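Local coordinates for glutathione s-transferase protein (Ralstonia solanacearum, PDB 3TOU) that binds glutathione and probably catalyses its transfer to electrophilic substrates, as expected of a glutathione transferase, at residues Asp39-Ile42 and His43-Asn46; Leu109-Glu112 and Gln113-Thr117; Leu185-Phe188 and Tyr189-Glu193. One frame throughout, in Å; residues are numbered along the deposited sequence.

Overall arrangement
The three contacts follow one another along the chain, each a local turn or helix segment. Contact 1 lies in the loop between strands 29-32 and 53-55, within the thioredoxin-like N-terminal domain. Contact 2, on the end of helix 86-114, and contact 3, on helix 183-193, belong to the helical C-terminal domain. The centres of contacts 1 and 2 are about 21 Å apart, and both reach the second subunit and lie near bound glutathione. Contact 3 is about 29 Å from contact 2 and about 35 Å from contact 1, centre to centre, across the chain's centre from contact 1. It packs against helices 123-144 and 157-172, away from the annotated glutathione sites, and no residue of the second subunit touches it.

Contact 1: Asp39-Ile42 and His43-Asn46; sequences DTQI and HQFN
In the loop that joins strand 29-32 to strand 53-55 on the glutathione side of the N-terminal domain, the chain folds into a tight turn gathered round the carbonyls of Gln41 and Ile42. Gln44 N donates to Gln41 O at 2.9 Å. Ile42 O is gripped twice, accepting from Phe45 N at 2.9 Å and from Asn46 N at 2.9 Å. Ahead of the turn, Thr40 OG1 accepts from Ile42 N at 3.1 Å, an ST turn, for which a small hydroxyl side chain is well suited; the same oxygen is hydrogen-bonded to Glu33. A water bridges the backbone, giving a proton to Thr40 O and taking one from His43 N at 3.0 Å. The loop belongs to the thioredoxin-like N-terminal domain of glutathione transferases, and Ile42, with Phe45, packs inward: Ile42 on Ile6, Val35 and the glutathione-binding Val51, the Phe45 ring on Ile6, Cys53 and Val55. Gln41 OE1 comes to the edge of that ring, 3.5 Å from Phe45 CE2 and in the ring plane, with the amide turned 88° from the ring, so the oxygen meets the ring's positive rim. Gln44 runs back extended until its NE2 is 3.8 Å from Gln41 CB. The His43 ring meets the ring of His131 of the second subunit, their planes about 40° apart, while Asn46 ND2 donates to Lys50 O and Asn46 OD1 accepts from Leu48 N.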
ATOM      1  N   ASP A  39     -18.744   4.206  15.895  1.00 30.02           N
ATOM      2  CA  ASP A  39     -19.089   5.617  15.710  1.00 32.42           C
ATOM      3  C   ASP A  39     -17.983   6.430  15.020  1.00 30.46           C
ATOM      4  O   ASP A  39     -18.022   7.660  15.047  1.00 26.99           O
ATOM      5  CB  ASP A  39     -19.431   6.272  17.066  1.00 37.44           C
ATOM      6  CG  ASP A  39     -20.658   5.650  17.742  1.00 45.69           C
ATOM      7  OD1 ASP A  39     -21.632   5.300  17.039  1.00 45.28           O
ATOM      8  OD2 ASP A  39     -20.645   5.529  18.988  1.00 47.28           O
ATOM      9  N   THR A  40     -17.007   5.758  14.400  1.00 26.47           N
ATOM     10  CA  THR A  40     -15.916   6.464  13.705  1.00 23.29           C
ATOM     11  C   THR A  40     -16.392   7.417  12.606  1.00 21.77           C
ATOM     12  O   THR A  40     -17.383   7.155  11.923  1.00 26.53           O
ATOM     13  CB  THR A  40     -14.833   5.496  13.133  1.00 24.57           C
ATOM     14  OG1 THR A  40     -13.792   6.271  12.529  1.00 22.64           O
ATOM     15  CG2 THR A  40     -15.409   4.555  12.093  1.00 23.32           C
ATOM     16  N   GLN A  41     -15.669   8.524  12.445  1.00 20.81           N
ATOM     17  CA  GLN A  41     -15.958   9.513  11.413  1.00 23.36           C
ATOM     18  C   GLN A  41     -15.028   9.375  10.215  1.00 18.09           C
ATOM     19  O   GLN A  41     -15.066  10.213   9.312  1.00 19.86           O
ATOM     20  CB  GLN A  41     -15.809  10.939  11.972  1.00 25.43           C
ATOM     21  CG  GLN A  41     -14.382  11.246  12.465  1.00 31.36           C
ATOM     22  CD  GLN A  41     -14.089  12.725  12.667  1.00 34.29           C
ATOM     23  OE1 GLN A  41     -14.810  13.589  12.172  1.00 37.78           O
ATOM     24  NE2 GLN A  41     -13.015  13.017  13.394  1.00 27.69           N
ATOM     25  N   ILE A  42     -14.195   8.331  10.199  1.00 19.05           N
ATOM     26  CA  ILE A  42     -13.115   8.248   9.181  1.00 15.70           C
ATOM     27  C   ILE A  42     -13.634   8.326   7.742  1.00 14.88           C
ATOM     28  O   ILE A  42     -13.021   8.970   6.896  1.00 15.90           O
ATOM     29  CB  ILE A  42     -12.143   7.054   9.437  1.00 18.10           C
ATOM     30  CG1 ILE A  42     -10.942   7.079   8.458  1.00 14.42           C
ATOM     31  CG2 ILE A  42     -12.899   5.703   9.428  1.00 20.98           C
ATOM     32  CD1 ILE A  42     -10.027   8.311   8.611  1.00 16.78           C
ATOM     33  N   HIS A  43     -14.811   7.749   7.483  1.00 16.69           N
ATOM     34  CA  HIS A  43     -15.362   7.732   6.128  1.00 19.29           C
ATOM     35  C   HIS A  43     -15.837   9.095   5.632  1.00 20.97           C
ATOM     36  O   HIS A  43     -16.062   9.263   4.437  1.00 21.61           O
ATOM     37  CB  HIS A  43     -16.482   6.699   6.006  1.00 19.01           C
ATOM     38  CG  HIS A  43     -15.983   5.309   5.798  1.00 16.52           C
ATOM     39  ND1 HIS A  43     -15.662   4.827   4.550  1.00 20.23           N
ATOM     40  CD2 HIS A  43     -15.744   4.301   6.668  1.00 22.62           C
ATOM     41  CE1 HIS A  43     -15.265   3.571   4.655  1.00 17.80           C
ATOM     42  NE2 HIS A  43     -15.293   3.232   5.930  1.00 18.04           N
ATOM     43  N   GLN A  44     -15.955  10.060   6.542  1.00 19.99           N
ATOM     44  CA  GLN A  44     -16.183  11.452   6.149  1.00 21.98           C
ATOM     45  C   GLN A  44     -14.954  12.075   5.473  1.00 22.89           C
ATOM     46  O   GLN A  44     -15.069  13.117   4.833  1.00 23.31           O
ATOM     47  CB  GLN A  44     -16.627  12.305   7.356  1.00 26.05           C
ATOM     48  CG  GLN A  44     -17.912  11.806   8.045  1.00 37.99           C
ATOM     49  CD  GLN A  44     -18.322  12.644   9.260  1.00 55.17           C
ATOM     50  OE1 GLN A  44     -18.003  13.836   9.355  1.00 58.75           O
ATOM     51  NE2 GLN A  44     -19.038  12.019  10.193  1.00 53.73           N
ATOM     52  N   PHE A  45     -13.787  11.427   5.598  1.00 16.01           N
ATOM     53  CA  PHE A  45     -12.530  11.945   5.019  1.00 17.17           C
ATOM     54  C   PHE A  45     -11.792  10.981   4.090  1.00 16.07           C
ATOM     55  O   PHE A  45     -11.353  11.370   3.017  1.00 17.24           O
ATOM     56  CB  PHE A  45     -11.617  12.451   6.141  1.00 16.79           C
ATOM     57  CG  PHE A  45     -12.279  13.517   6.978  1.00 15.79           C
ATOM     58  CD1 PHE A  45     -12.296  14.835   6.524  1.00 17.00           C
ATOM     59  CD2 PHE A  45     -12.963  13.189   8.147  1.00 18.13           C
ATOM     60  CE1 PHE A  45     -12.949  15.832   7.260  1.00 22.59           C
ATOM     61  CE2 PHE A  45     -13.626  14.175   8.892  1.00 20.74           C
ATOM     62  CZ  PHE A  45     -13.616  15.494   8.442  1.00 18.13           C
ATOM     63  N   ASN A  46     -11.649   9.732   4.512  1.00 14.34           N
ATOM     64  CA  ASN A  46     -11.059   8.711   3.664  1.00 13.87           C
ATOM     65  C   ASN A  46     -12.141   7.707   3.284  1.00 10.69           C
ATOM     66  O   ASN A  46     -12.656   7.013   4.153  1.00 14.59           O
ATOM     67  CB  ASN A  46      -9.947   7.981   4.416  1.00 11.80           C
ATOM     68  CG  ASN A  46      -9.198   6.962   3.532  1.00 10.98           C
ATOM     69  OD1 ASN A  46      -9.524   6.748   2.356  1.00 13.89           O
ATOM     70  ND2 ASN A  46      -8.178   6.340   4.112  1.00 15.07           N
TER
HETATM   71  O   HOH W   1     -16.993   6.654   9.264  1.00 24.66           O

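Contact 2: Leu109-Glu112 and Gln113-Thr117; sequences LRVE and QTQRT
The Arg110 guanidinium has the methyl of Thr114 over one face, CG2 lying 3.6 Å from NE and offset toward the rim, while a water sits in plane at its edge. That water accepts from Arg110 NH1 at 2.9 Å and donates to Gln113 OE1, joining side chains three residues apart. At the edge of the Arg116 guanidinium a second water accepts from NE and donates to Glu112 OE1 at 2.6 Å. Glu112 OE1 itself, 4.0 Å from Arg116 NE, lies well out of the guanidinium plane of Arg116, so no N-H points at it: a long salt bridge of charge alone. Arg110, Glu112 and Gln113 lie on the last turns of helix 86-114; Arg116 follows in the loop just beyond its end. Gln115 N closes on Val111 O at 2.8 Å. Val111 CG1 packs 3.9 Å from Gln115 CG, and both residues rest on Trp36 of the glutathione pocket. The bend of Gln115 at chi2 (-54°) brings NE2 to Thr114 OG1 at 3.0 Å. Stronger partners lie elsewhere: Arg116 NH2 pairs with Glu112 OE1 of the second subunit, Glu112 OE2 with Arg116 NH1 of the second subunit and with Ser122 N, and Arg116 makes a cation-pi contact with Trp125 of that subunit. The clustered opposite charges probably keep Glu112 ionised at this buried dimer interface.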
ATOM      1  N   LEU A 109      -2.319  -9.743  11.662  1.00 14.68           N
ATOM      2  CA  LEU A 109      -2.304 -10.492  12.940  1.00 14.20           C
ATOM      3  C   LEU A 109      -3.062  -9.769  14.043  1.00 15.86           C
ATOM      4  O   LEU A 109      -3.778 -10.410  14.820  1.00 18.63           O
ATOM      5  CB  LEU A 109      -0.866 -10.820  13.383  1.00 14.16           C
ATOM      6  CG  LEU A 109      -0.135 -11.842  12.510  1.00 15.09           C
ATOM      7  CD1 LEU A 109       1.368 -11.810  12.784  1.00 19.26           C
ATOM      8  CD2 LEU A 109      -0.677 -13.249  12.708  1.00 16.05           C
ATOM      9  N   ARG A 110      -2.923  -8.444  14.112  1.00 15.01           N
ATOM     10  CA  ARG A 110      -3.649  -7.639  15.107  1.00 16.17           C
ATOM     11  C   ARG A 110      -5.164  -7.730  14.849  1.00 19.54           C
ATOM     12  O   ARG A 110      -5.962  -7.851  15.785  1.00 19.74           O
ATOM     13  CB  ARG A 110      -3.158  -6.179  15.089  1.00 17.41           C
ATOM     14  CG  ARG A 110      -3.972  -5.168  15.929  1.00 18.55           C
ATOM     15  CD  ARG A 110      -3.749  -5.321  17.434  1.00 22.52           C
ATOM     16  NE  ARG A 110      -4.548  -4.331  18.155  1.00 25.77           N
ATOM     17  CZ  ARG A 110      -4.634  -4.220  19.479  1.00 32.79           C
ATOM     18  NH1 ARG A 110      -3.952  -5.031  20.282  1.00 30.08           N
ATOM     19  NH2 ARG A 110      -5.410  -3.277  20.003  1.00 29.72           N
ATOM     20  N   VAL A 111      -5.542  -7.707  13.570  1.00 14.22           N
ATOM     21  CA  VAL A 111      -6.957  -7.822  13.159  1.00 15.64           C
ATOM     22  C   VAL A 111      -7.505  -9.206  13.485  1.00 17.75           C
ATOM     23  O   VAL A 111      -8.625  -9.334  13.962  1.00 17.33           O
ATOM     24  CB  VAL A 111      -7.126  -7.475  11.653  1.00 17.31           C
ATOM     25  CG1 VAL A 111      -8.466  -7.953  11.093  1.00 23.73           C
ATOM     26  CG2 VAL A 111      -6.947  -5.978  11.453  1.00 16.32           C
ATOM     27  N   GLU A 112      -6.690 -10.233  13.274  1.00 15.70           N
ATOM     28  CA  GLU A 112      -7.063 -11.597  13.652  1.00 19.38           C
ATOM     29  C   GLU A 112      -7.341 -11.703  15.161  1.00 21.14           C
ATOM     30  O   GLU A 112      -8.224 -12.452  15.572  1.00 20.69           O
ATOM     31  CB  GLU A 112      -5.978 -12.586  13.206  1.00 17.84           C
ATOM     32  CG  GLU A 112      -6.352 -14.075  13.303  1.00 24.54           C
ATOM     33  CD  GLU A 112      -7.280 -14.552  12.202  1.00 26.17           C
ATOM     34  OE1 GLU A 112      -7.537 -13.809  11.230  1.00 23.43           O
ATOM     35  OE2 GLU A 112      -7.761 -15.693  12.305  1.00 31.39           O
ATOM     36  N   GLN A 113      -6.617 -10.929  15.969  1.00 17.57           N
ATOM     37  CA  GLN A 113      -6.880 -10.854  17.408  1.00 20.55           C
ATOM     38  C   GLN A 113      -8.164 -10.065  17.734  1.00 22.55           C
ATOM     39  O   GLN A 113      -9.053 -10.561  18.446  1.00 23.39           O
ATOM     40  CB  GLN A 113      -5.677 -10.253  18.144  1.00 19.93           C
ATOM     41  CG  GLN A 113      -5.902 -10.040  19.641  1.00 23.88           C
ATOM     42  CD  GLN A 113      -4.830  -9.178  20.280  1.00 29.76           C
ATOM     43  OE1 GLN A 113      -3.707  -9.076  19.773  1.00 26.91           O
ATOM     44  NE2 GLN A 113      -5.171  -8.554  21.404  1.00 28.59           N
ATOM     45  N   THR A 114      -8.273  -8.850  17.214  1.00 19.81           N
ATOM     46  CA  THR A 114      -9.324  -7.933  17.674  1.00 20.41           C
ATOM     47  C   THR A 114     -10.670  -8.074  16.966  1.00 23.25           C
ATOM     48  O   THR A 114     -11.708  -7.693  17.523  1.00 23.49           O
ATOM     49  CB  THR A 114      -8.863  -6.453  17.628  1.00 24.88           C
ATOM     50  OG1 THR A 114      -8.615  -6.075  16.270  1.00 26.13           O
ATOM     51  CG2 THR A 114      -7.598  -6.256  18.454  1.00 24.32           C
ATOM     52  N   GLN A 115     -10.659  -8.607  15.746  1.00 19.83           N
ATOM     53  CA  GLN A 115     -11.861  -8.620  14.911  1.00 20.95           C
ATOM     54  C   GLN A 115     -12.478 -10.003  14.723  1.00 20.41           C
ATOM     55  O   GLN A 115     -13.506 -10.138  14.061  1.00 26.51           O
ATOM     56  CB  GLN A 115     -11.578  -7.969  13.545  1.00 19.47           C
ATOM     57  CG  GLN A 115     -11.040  -6.551  13.639  1.00 20.29           C
ATOM     58  CD  GLN A 115     -11.914  -5.627  14.471  1.00 29.75           C
ATOM     59  OE1 GLN A 115     -13.096  -5.451  14.179  1.00 30.85           O
ATOM     60  NE2 GLN A 115     -11.327  -5.015  15.499  1.00 23.71           N
ATOM     61  N   ARG A 116     -11.836 -11.027  15.278  1.00 21.27           N
ATOM     62  CA  ARG A 116     -12.330 -12.395  15.194  1.00 22.37           C
ATOM     63  C   ARG A 116     -12.489 -12.901  16.618  1.00 23.84           C
ATOM     64  O   ARG A 116     -11.658 -12.603  17.477  1.00 21.00           O
ATOM     65  CB  ARG A 116     -11.323 -13.303  14.488  1.00 26.97           C
ATOM     66  CG  ARG A 116     -10.834 -12.823  13.131  1.00 24.56           C
ATOM     67  CD  ARG A 116     -11.756 -13.276  12.034  1.00 28.70           C
ATOM     68  NE  ARG A 116     -11.322 -12.757  10.741  1.00 26.59           N
ATOM     69  CZ  ARG A 116     -11.977 -12.951   9.602  1.00 22.96           C
ATOM     70  NH1 ARG A 116     -13.089 -13.675   9.577  1.00 24.62           N
ATOM     71  NH2 ARG A 116     -11.505 -12.437   8.480  1.00 21.75           N
ATOM     72  N   THR A 117     -13.530 -13.688  16.862  1.00 24.16           N
ATOM     73  CA  THR A 117     -13.670 -14.386  18.144  1.00 25.40           C
ATOM     74  C   THR A 117     -12.690 -15.572  18.139  1.00 23.20           C
ATOM     75  O   THR A 117     -12.271 -16.001  17.061  1.00 25.92           O
ATOM     76  CB  THR A 117     -15.116 -14.899  18.326  1.00 22.88           C
ATOM     77  OG1 THR A 117     -15.406 -15.839  17.291  1.00 25.06           O
ATOM     78  CG2 THR A 117     -16.105 -13.756  18.250  1.00 27.12           C
TER
HETATM   79  O   HOH W   2      -1.910  -7.042  19.749  1.00 27.00           O
HETATM   80  O   HOH W   3      -8.720 -11.715  10.239  1.00 34.57           O

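Contact 3: Leu185-Phe188 and Tyr189-Glu193; sequences LAAF and YTRIE
Phe188 and Ile192, one turn apart on helix 183-193 of the all-helical C-terminal domain, lie side by side and point the same way. Their apolar contact is Phe188 CZ to Ile192 CD1 at 3.9 Å. The bulky ring, its CG anti to the backbone N (chi1 170°), reaches helix 157-172 at Val162 and helix 123-144 at Leu144; Leu185 packs on the latter helix through Leu137 and Met140. Backbone bonds from i+4 to i form the helix turn and set Phe188 and Ile192 on one side of it: Tyr189 N donates to Leu185 O at 2.9 Å, Thr190 N to Ala186 O at 3.1 Å, Arg191 N to Ala187 O, and Ile192 N to Phe188 O at 3.0 Å. Ala186 meets Arg179, while the small Ala187 lets Arg191 fold back, NH1 3.7 Å from Ala187 CB. The arginine's contacts are of another kind: its bend at chi3 (-62°) lays one guanidinium face over the helix, with CZ 3.7 Å from Phe188 CA. Its plane stands 87° to the Phe188 ring, NH2 lying at the ring edge rather than above it, and the polar contact of NH2 is a hydrogen bond to Thr148 O. A last apolar contact lies over a ring face, where Tyr189 takes Glu193 CB 3.8 Å above its plane and toward the rim.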
ATOM      1  N   LEU A 185      20.103  -5.472  11.654  1.00 14.39           N
ATOM      2  CA  LEU A 185      18.835  -4.770  11.951  1.00 18.19           C
ATOM      3  C   LEU A 185      18.785  -4.250  13.379  1.00 19.11           C
ATOM      4  O   LEU A 185      18.265  -3.159  13.626  1.00 17.18           O
ATOM      5  CB  LEU A 185      17.620  -5.659  11.662  1.00 15.76           C
ATOM      6  CG  LEU A 185      17.425  -6.102  10.202  1.00 16.63           C
ATOM      7  CD1 LEU A 185      16.105  -6.885  10.038  1.00 16.94           C
ATOM      8  CD2 LEU A 185      17.467  -4.902   9.240  1.00 15.64           C
ATOM      9  N   ALA A 186      19.335  -5.020  14.323  1.00 16.46           N
ATOM     10  CA  ALA A 186      19.428  -4.569  15.707  1.00 14.37           C
ATOM     11  C   ALA A 186      20.220  -3.271  15.811  1.00 15.14           C
ATOM     12  O   ALA A 186      19.782  -2.330  16.472  1.00 18.25           O
ATOM     13  CB  ALA A 186      20.046  -5.666  16.612  1.00 17.09           C
ATOM     14  N   ALA A 187      21.372  -3.231  15.146  1.00 17.60           N
ATOM     15  CA  ALA A 187      22.245  -2.061  15.108  1.00 20.49           C
ATOM     16  C   ALA A 187      21.577  -0.882  14.398  1.00 21.35           C
ATOM     17  O   ALA A 187      21.642   0.257  14.877  1.00 17.48           O
ATOM     18  CB  ALA A 187      23.567  -2.406  14.429  1.00 22.26           C
ATOM     19  N   PHE A 188      20.931  -1.173  13.266  1.00 17.49           N
ATOM     20  CA  PHE A 188      20.188  -0.167  12.512  1.00 16.85           C
ATOM     21  C   PHE A 188      19.145   0.516  13.392  1.00 17.06           C
ATOM     22  O   PHE A 188      19.025   1.757  13.401  1.00 17.74           O
ATOM     23  CB  PHE A 188      19.501  -0.811  11.303  1.00 17.46           C
ATOM     24  CG  PHE A 188      18.528   0.100  10.599  1.00 18.78           C
ATOM     25  CD1 PHE A 188      18.969   0.986   9.613  1.00 19.75           C
ATOM     26  CD2 PHE A 188      17.166   0.075  10.930  1.00 18.22           C
ATOM     27  CE1 PHE A 188      18.066   1.832   8.962  1.00 22.85           C
ATOM     28  CE2 PHE A 188      16.253   0.934  10.295  1.00 13.15           C
ATOM     29  CZ  PHE A 188      16.708   1.803   9.306  1.00 16.51           C
ATOM     30  N   TYR A 189      18.384  -0.294  14.119  1.00 15.85           N
ATOM     31  CA  TYR A 189      17.291   0.232  14.911  1.00 16.00           C
ATOM     32  C   TYR A 189      17.798   1.055  16.090  1.00 19.08           C
ATOM     33  O   TYR A 189      17.224   2.093  16.399  1.00 19.23           O
ATOM     34  CB  TYR A 189      16.352  -0.877  15.366  1.00 16.78           C
ATOM     35  CG  TYR A 189      15.146  -0.332  16.072  1.00 17.56           C
ATOM     36  CD1 TYR A 189      14.167   0.369  15.367  1.00 18.21           C
ATOM     37  CD2 TYR A 189      14.994  -0.486  17.455  1.00 17.63           C
ATOM     38  CE1 TYR A 189      13.055   0.885  16.014  1.00 20.71           C
ATOM     39  CE2 TYR A 189      13.891   0.040  18.119  1.00 19.06           C
ATOM     40  CZ  TYR A 189      12.917   0.710  17.387  1.00 21.36           C
ATOM     41  OH  TYR A 189      11.827   1.233  18.017  1.00 18.96           O
ATOM     42  N   THR A 190      18.893   0.609  16.716  1.00 19.42           N
ATOM     43  CA  THR A 190      19.555   1.385  17.774  1.00 19.43           C
ATOM     44  C   THR A 190      19.918   2.797  17.278  1.00 20.77           C
ATOM     45  O   THR A 190      19.748   3.780  18.008  1.00 21.77           O
ATOM     46  CB  THR A 190      20.808   0.605  18.318  1.00 24.00           C
ATOM     47  OG1 THR A 190      20.365  -0.567  19.018  1.00 26.58           O
ATOM     48  CG2 THR A 190      21.657   1.460  19.266  1.00 30.44           C
ATOM     49  N   ARG A 191      20.377   2.894  16.030  1.00 17.47           N
ATOM     50  CA  ARG A 191      20.719   4.191  15.426  1.00 18.61           C
ATOM     51  C   ARG A 191      19.497   5.058  15.104  1.00 22.80           C
ATOM     52  O   ARG A 191      19.547   6.280  15.268  1.00 28.08           O
ATOM     53  CB  ARG A 191      21.535   4.008  14.154  1.00 19.24           C
ATOM     54  CG  ARG A 191      22.926   3.396  14.361  1.00 19.09           C
ATOM     55  CD  ARG A 191      23.785   3.525  13.103  1.00 22.03           C
ATOM     56  NE  ARG A 191      23.254   2.835  11.919  1.00 23.39           N
ATOM     57  CZ  ARG A 191      23.410   1.535  11.652  1.00 26.62           C
ATOM     58  NH1 ARG A 191      24.060   0.748  12.497  1.00 20.96           N
ATOM     59  NH2 ARG A 191      22.900   1.008  10.538  1.00 19.62           N
ATOM     60  N   ILE A 192      18.416   4.440  14.629  1.00 14.89           N
ATOM     61  CA  ILE A 192      17.254   5.231  14.200  1.00 16.67           C
ATOM     62  C   ILE A 192      16.303   5.597  15.342  1.00 13.69           C
ATOM     63  O   ILE A 192      15.675   6.651  15.297  1.00 17.41           O
ATOM     64  CB  ILE A 192      16.505   4.582  12.989  1.00 18.41           C
ATOM     65  CG1 ILE A 192      15.873   5.681  12.111  1.00 20.12           C
ATOM     66  CG2 ILE A 192      15.502   3.513  13.446  1.00 14.97           C
ATOM     67  CD1 ILE A 192      15.319   5.187  10.794  1.00 22.14           C
ATOM     68  N   GLU A 193      16.223   4.751  16.377  1.00 17.08           N
ATOM     69  CA  GLU A 193      15.251   4.952  17.463  1.00 20.97           C
ATOM     70  C   GLU A 193      15.528   6.202  18.301  1.00 20.19           C
ATOM     71  O   GLU A 193      14.616   6.737  18.918  1.00 21.78           O
ATOM     72  CB  GLU A 193      15.134   3.715  18.366  1.00 23.42           C
ATOM     73  CG  GLU A 193      16.301   3.498  19.341  1.00 22.36           C
ATOM     74  CD  GLU A 193      16.129   2.247  20.191  1.00 30.90           C
ATOM     75  OE1 GLU A 193      15.011   2.000  20.692  1.00 30.12           O
ATOM     76  OE2 GLU A 193      17.124   1.515  20.366  1.00 35.17           O
TER